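Local coordinates for purine nucleoside phosphorylase YlmD (PDB 6T1B), which cleaves adenosine, inosine and S-methyl-5'-thioadenosine with phosphate to release the free purine base, and also deaminates adenosine, using a catalytic zinc ion, at residues 131-136 against 165-170; 222-227 against 237-242. One frame throughout, in Å; residues are numbered along the deposited sequence.

Contact 1 of 2, residues 131-136 against 165-170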
loop_
_atom_site.group_PDB
_atom_site.type_symbol
_atom_site.label_atom_id
_atom_site.label_comp_id
_atom_site.label_asym_id
_atom_site.label_seq_id
_atom_site.Cartn_x
_atom_site.Cartn_y
_atom_site.Cartn_z
ATOM N N PHE A 131 0.981 -2.535 8.082
ATOM C CA PHE A 131 0.650 -3.159 9.348
ATOM C C PHE A 131 1.933 -3.464 10.117
ATOM O O PHE A 131 2.931 -3.896 9.517
ATOM C CB PHE A 131 -0.055 -4.496 9.119
ATOM C CG PHE A 131 -1.366 -4.420 8.394
ATOM C CD1 PHE A 131 -1.428 -4.286 7.023
ATOM C CD2 PHE A 131 -2.550 -4.561 9.080
ATOM C CE1 PHE A 131 -2.656 -4.278 6.389
ATOM C CE2 PHE A 131 -3.767 -4.535 8.445
ATOM C CZ PHE A 131 -3.819 -4.406 7.105
ATOM N N VAL A 132 1.891 -3.305 11.427
ATOM C CA VAL A 132 3.008 -3.712 12.256
ATOM C C VAL A 132 2.455 -4.209 13.574
ATOM O O VAL A 132 1.503 -3.650 14.125
ATOM C CB VAL A 132 4.030 -2.567 12.449
ATOM C CG1 VAL A 132 3.454 -1.400 13.207
ATOM C CG2 VAL A 132 5.317 -3.090 13.089
ATOM N N ALA A 133 3.037 -5.286 14.069
ATOM C CA ALA A 133 2.857 -5.705 15.459
ATOM C C ALA A 133 4.266 -5.683 16.043
ATOM O O ALA A 133 5.016 -6.679 15.950
ATOM C CB ALA A 133 2.208 -7.081 15.549
ATOM N N PRO A 134 4.686 -4.565 16.655
ATOM C CA PRO A 134 6.105 -4.419 17.023
ATOM C C PRO A 134 6.594 -5.461 17.998
ATOM O O PRO A 134 7.737 -5.922 17.897
ATOM C CB PRO A 134 6.172 -3.014 17.639
ATOM C CG PRO A 134 5.018 -2.295 17.098
ATOM C CD PRO A 134 3.924 -3.321 16.908
ATOM N N SER A 135 5.768 -5.831 18.976
ATOM C CA SER A 135 6.210 -6.801 19.965
ATOM C C SER A 135 6.551 -8.119 19.283
ATOM O O SER A 135 7.578 -8.738 19.591
ATOM C CB SER A 135 5.132 -6.977 21.033
ATOM O OG SER A 135 3.939 -7.530 20.498
ATOM N N ALA A 136 5.729 -8.535 18.328
ATOM C CA ALA A 136 5.849 -9.838 17.692
ATOM C C ALA A 136 6.724 -9.832 16.453
ATOM O O ALA A 136 6.916 -10.888 15.841
ATOM C CB ALA A 136 4.465 -10.363 17.328
ATOM N N GLU A 165 -1.228 -16.366 13.313
ATOM C CA GLU A 165 -0.065 -15.875 14.048
ATOM C C GLU A 165 -0.349 -15.613 15.519
ATOM O O GLU A 165 0.586 -15.317 16.275
ATOM C CB GLU A 165 0.494 -14.606 13.378
ATOM C CG GLU A 165 0.594 -14.688 11.851
ATOM C CD GLU A 165 1.469 -15.823 11.334
ATOM O OE1 GLU A 165 2.461 -16.155 11.997
ATOM O OE2 GLU A 165 1.158 -16.372 10.243
ATOM N N HIS A 166 -1.604 -15.775 15.967
ATOM C CA HIS A 166 -1.967 -15.655 17.384
ATOM C C HIS A 166 -1.636 -14.273 17.939
ATOM O O HIS A 166 -1.165 -14.132 19.071
ATOM C CB HIS A 166 -1.355 -16.801 18.189
ATOM C CG HIS A 166 -1.664 -18.152 17.610
ATOM N ND1 HIS A 166 -0.709 -18.947 17.010
ATOM C CD2 HIS A 166 -2.835 -18.828 17.501
ATOM C CE1 HIS A 166 -1.273 -20.063 16.579
ATOM N NE2 HIS A 166 -2.562 -20.016 16.866
ATOM N N ILE A 167 -1.933 -13.242 17.152
ATOM C CA ILE A 167 -1.742 -11.844 17.528
ATOM C C ILE A 167 -3.121 -11.236 17.737
ATOM O O ILE A 167 -3.935 -11.208 16.805
ATOM C CB ILE A 167 -1.014 -11.061 16.424
ATOM C CG1 ILE A 167 0.334 -11.707 16.101
ATOM C CG2 ILE A 167 -0.827 -9.591 16.832
ATOM C CD1 ILE A 167 1.227 -11.873 17.275
ATOM N N ALA A 168 -3.368 -10.694 18.923
ATOM C CA ALA A 168 -4.619 -9.983 19.150
ATOM C C ALA A 168 -4.666 -8.706 18.315
ATOM O O ALA A 168 -3.645 -8.045 18.117
ATOM C CB ALA A 168 -4.770 -9.612 20.626
ATOM N N PRO A 169 -5.839 -8.326 17.801
ATOM C CA PRO A 169 -5.925 -7.054 17.066
ATOM C C PRO A 169 -5.434 -5.854 17.858
ATOM O O PRO A 169 -4.950 -4.884 17.258
ATOM C CB PRO A 169 -7.421 -6.949 16.732
ATOM C CG PRO A 169 -7.873 -8.372 16.658
ATOM C CD PRO A 169 -7.103 -9.081 17.752
ATOM N N SER A 170 -5.569 -5.883 19.183
ATOM C CA SER A 170 -5.086 -4.792 20.017
ATOM C C SER A 170 -3.572 -4.616 19.945
ATOM O O SER A 170 -3.058 -3.580 20.383
ATOM C CB SER A 170 -5.518 -5.058 21.468
ATOM O OG SER A 170 -4.966 -6.294 21.905
#
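Methyl groups, not rings or other flat groups, meet across this contact: the CB atoms of Ala133 and Ala136 face the two branches of Ile167. The setting is a beta-alpha-beta crossover made of strand 138-144, helix 153-163 and strand 173-176, two parallel strands with the antiparallel strand 127-133 between them. Ile167, in the link from the helix to strand 173-176, packs on the hairpin turn that joins strands 127-133 and 138-144. Each methyl has its own partner. Ile167 CG2, anti to the backbone N, reaches Ala133 CB at 4.1 Å, while the CG1 branch, beside the backbone N, turns at its end (chi2 -55°) and carries CD1 to Ala136. The turn brings the alanine methyls side by side, with Ala133 CB and Ala136 CB 4.4 Å apart, and a weak backbone bond from Ala136 N to Ala133 O spans it. Leu138 touches both Ala133 and Ile167, and Trp161 of the helix packs on Ala133. In segment 165-170, the chain leaves the helix at His166 with positive phi (60°), and Ile167 is tied back to Trp161 by a backbone hydrogen bond. The tightest approach is at the partly exposed edge, where Ile167 CD1 lies 3.6 Å from Ala136 CB.

Contact 2 of 2, residues 222-227 against 237-242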
loop_
_atom_site.group_PDB
_atom_site.type_symbol
_atom_site.label_atom_id
_atom_site.label_comp_id
_atom_site.label_asym_id
_atom_site.label_seq_id
_atom_site.Cartn_x
_atom_site.Cartn_y
_atom_site.Cartn_z
ATOM N N ALA A 222 -12.895 4.045 4.243
ATOM C CA ALA A 222 -13.527 2.736 4.139
ATOM C C ALA A 222 -12.644 1.666 4.777
ATOM O O ALA A 222 -13.133 0.797 5.511
ATOM C CB ALA A 222 -13.802 2.394 2.681
ATOM N N ASN A 223 -11.350 1.724 4.508
ATOM C CA ASN A 223 -10.429 0.743 5.075
ATOM C C ASN A 223 -10.249 0.956 6.570
ATOM O O ASN A 223 -10.220 -0.012 7.332
ATOM C CB ASN A 223 -9.123 0.783 4.305
ATOM C CG ASN A 223 -9.213 -0.029 3.053
ATOM O OD1 ASN A 223 -9.172 -1.255 3.113
ATOM N ND2 ASN A 223 -9.443 0.628 1.922
ATOM N N ARG A 224 -10.222 2.214 7.024
ATOM C CA ARG A 224 -10.163 2.469 8.456
ATOM C C ARG A 224 -11.362 1.851 9.160
ATOM O O ARG A 224 -11.220 1.209 10.209
ATOM C CB ARG A 224 -10.101 3.973 8.725
ATOM C CG ARG A 224 -10.120 4.340 10.193
ATOM C CD ARG A 224 -9.955 5.844 10.407
ATOM N NE ARG A 224 -10.290 6.167 11.779
ATOM C CZ ARG A 224 -11.518 6.437 12.200
ATOM N NH1 ARG A 224 -12.543 6.445 11.358
ATOM N NH2 ARG A 224 -11.733 6.690 13.485
ATOM N N LEU A 225 -12.568 2.058 8.620
ATOM C CA LEU A 225 -13.768 1.529 9.260
ATOM C C LEU A 225 -13.728 0.010 9.318
ATOM O O LEU A 225 -14.132 -0.597 10.317
ATOM C CB LEU A 225 -15.009 2.020 8.512
ATOM C CG LEU A 225 -15.287 3.520 8.610
ATOM C CD1 LEU A 225 -16.359 3.917 7.596
ATOM C CD2 LEU A 225 -15.718 3.907 9.990
ATOM N N GLN A 226 -13.220 -0.627 8.258
ATOM C CA GLN A 226 -13.085 -2.079 8.276
ATOM C C GLN A 226 -12.100 -2.524 9.351
ATOM O O GLN A 226 -12.343 -3.513 10.042
ATOM C CB GLN A 226 -12.639 -2.610 6.919
ATOM C CG GLN A 226 -13.749 -2.623 5.881
ATOM C CD GLN A 226 -13.297 -3.232 4.561
ATOM O OE1 GLN A 226 -12.242 -3.844 4.478
ATOM N NE2 GLN A 226 -14.123 -3.085 3.532
ATOM N N LEU A 227 -10.961 -1.826 9.467
ATOM C CA LEU A 227 -9.965 -2.203 10.466
ATOM C C LEU A 227 -10.519 -2.066 11.870
ATOM O O LEU A 227 -10.264 -2.918 12.728
ATOM C CB LEU A 227 -8.715 -1.345 10.321
ATOM C CG LEU A 227 -7.923 -1.651 9.061
ATOM C CD1 LEU A 227 -6.988 -0.499 8.729
ATOM C CD2 LEU A 227 -7.111 -2.925 9.192
ATOM N N ILE A 237 -4.467 3.442 14.522
ATOM C CA ILE A 237 -4.642 3.606 13.079
ATOM C C ILE A 237 -4.306 5.044 12.717
ATOM O O ILE A 237 -4.989 5.982 13.169
ATOM C CB ILE A 237 -6.073 3.283 12.626
ATOM C CG1 ILE A 237 -6.443 1.849 12.996
ATOM C CG2 ILE A 237 -6.200 3.489 11.111
ATOM C CD1 ILE A 237 -7.942 1.571 12.883
ATOM N N TYR A 238 -3.272 5.206 11.896
ATOM C CA TYR A 238 -2.787 6.503 11.451
ATOM C C TYR A 238 -3.123 6.641 9.980
ATOM O O TYR A 238 -2.902 5.703 9.215
ATOM C CB TYR A 238 -1.268 6.550 11.607
ATOM C CG TYR A 238 -0.782 6.408 13.038
ATOM C CD1 TYR A 238 -0.752 5.169 13.659
ATOM C CD2 TYR A 238 -0.351 7.513 13.762
ATOM C CE1 TYR A 238 -0.310 5.029 14.979
ATOM C CE2 TYR A 238 0.103 7.382 15.071
ATOM C CZ TYR A 238 0.118 6.135 15.663
ATOM O OH TYR A 238 0.570 6.009 16.968
ATOM N N VAL A 239 -3.662 7.788 9.581
ATOM C CA VAL A 239 -4.139 7.966 8.206
ATOM C C VAL A 239 -3.443 9.178 7.599
ATOM O O VAL A 239 -3.565 10.295 8.111
ATOM C CB VAL A 239 -5.665 8.148 8.162
ATOM C CG1 VAL A 239 -6.155 8.271 6.742
ATOM C CG2 VAL A 239 -6.367 6.992 8.857
ATOM N N SER A 240 -2.732 8.970 6.496
ATOM C CA SER A 240 -2.180 10.085 5.739
ATOM C C SER A 240 -3.297 10.895 5.092
ATOM O O SER A 240 -4.259 10.331 4.561
ATOM C CB SER A 240 -1.276 9.549 4.627
ATOM O OG SER A 240 -0.715 10.594 3.853
ATOM N N GLU A 241 -3.144 12.217 5.086
ATOM C CA GLU A 241 -4.075 13.095 4.392
ATOM C C GLU A 241 -3.660 13.357 2.941
ATOM O O GLU A 241 -4.365 14.086 2.230
ATOM C CB GLU A 241 -4.203 14.443 5.114
ATOM C CG GLU A 241 -4.384 14.379 6.624
ATOM C CD GLU A 241 -5.813 14.142 7.049
ATOM O OE1 GLU A 241 -6.130 14.408 8.229
ATOM O OE2 GLU A 241 -6.617 13.689 6.208
ATOM N N ARG A 242 -2.538 12.806 2.494
ATOM C CA ARG A 242 -2.040 13.117 1.163
ATOM C C ARG A 242 -2.879 12.412 0.107
ATOM O O ARG A 242 -3.131 11.199 0.194
ATOM C CB ARG A 242 -0.586 12.673 1.037
ATOM C CG ARG A 242 0.367 13.393 1.952
ATOM C CD ARG A 242 1.743 12.800 1.790
ATOM N NE ARG A 242 2.753 13.420 2.638
ATOM C CZ ARG A 242 3.474 14.485 2.304
ATOM N NH1 ARG A 242 3.285 15.086 1.143
ATOM N NH2 ARG A 242 4.377 14.953 3.156
HETATM O O HOH W 1 -7.889 6.292 13.530
#
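A water links Arg224 to Ile237: it lies 2.9 Å from Ile237 O and accepts from Arg224 NE at 3.0 Å, sitting in the guanidinium plane at its edge. The guanidinium is pinned further, for NH2 is hydrogen-bonded to Asn234 OD1, and NH1 forms a salt bridge with Glu221. Below this polar end the arginine behaves as a greasy rod. With CG anti to the backbone N (chi1 177°) and the chain extended to NE, it passes over the strand, putting CG 4.1 Å from Ile237 CG2 and CD the same distance from Val239 CG2; it crosses the valine at about a right angle. One helical turn on, Leu227 CB rests 4.0 Å from Ile237 CD1, and Ile176 of the adjoining strand supports Arg224, Ile237 and Val239. After the strand, Ser240 OG accepts from Arg242 N in an ST turn, just ahead of the zinc ligand Cys243. The whole is a helix laid antiparallel along an edge strand, their axes 10.1 Å apart, part of the helical layer on the mixed sheet of the YfiH/LACC1 family fold.

Overall arrangement
Both contacts belong to one mixed sheet, in which strand 173-176 lies between strand 127-133 of contact 1 and edge strand 237-239 of contact 2. They are about 18 Å apart, centre to centre, and they come in series along the chain, contact 1 closing before contact 2 opens. They meet directly where Phe131 CE2 touches Leu227 CD2 at 3.8 Å. Helices 153-163 and 219-229 pack together here, with Leu227 also resting on Ala154 and Val158, so one helical layer backs the sheet. Contact 1 sits at the end of strand 127-133 remote from Cys126, a ligand of the catalytic zinc, whereas contact 2 leads into Cys243 of the second, probably structural, zinc site.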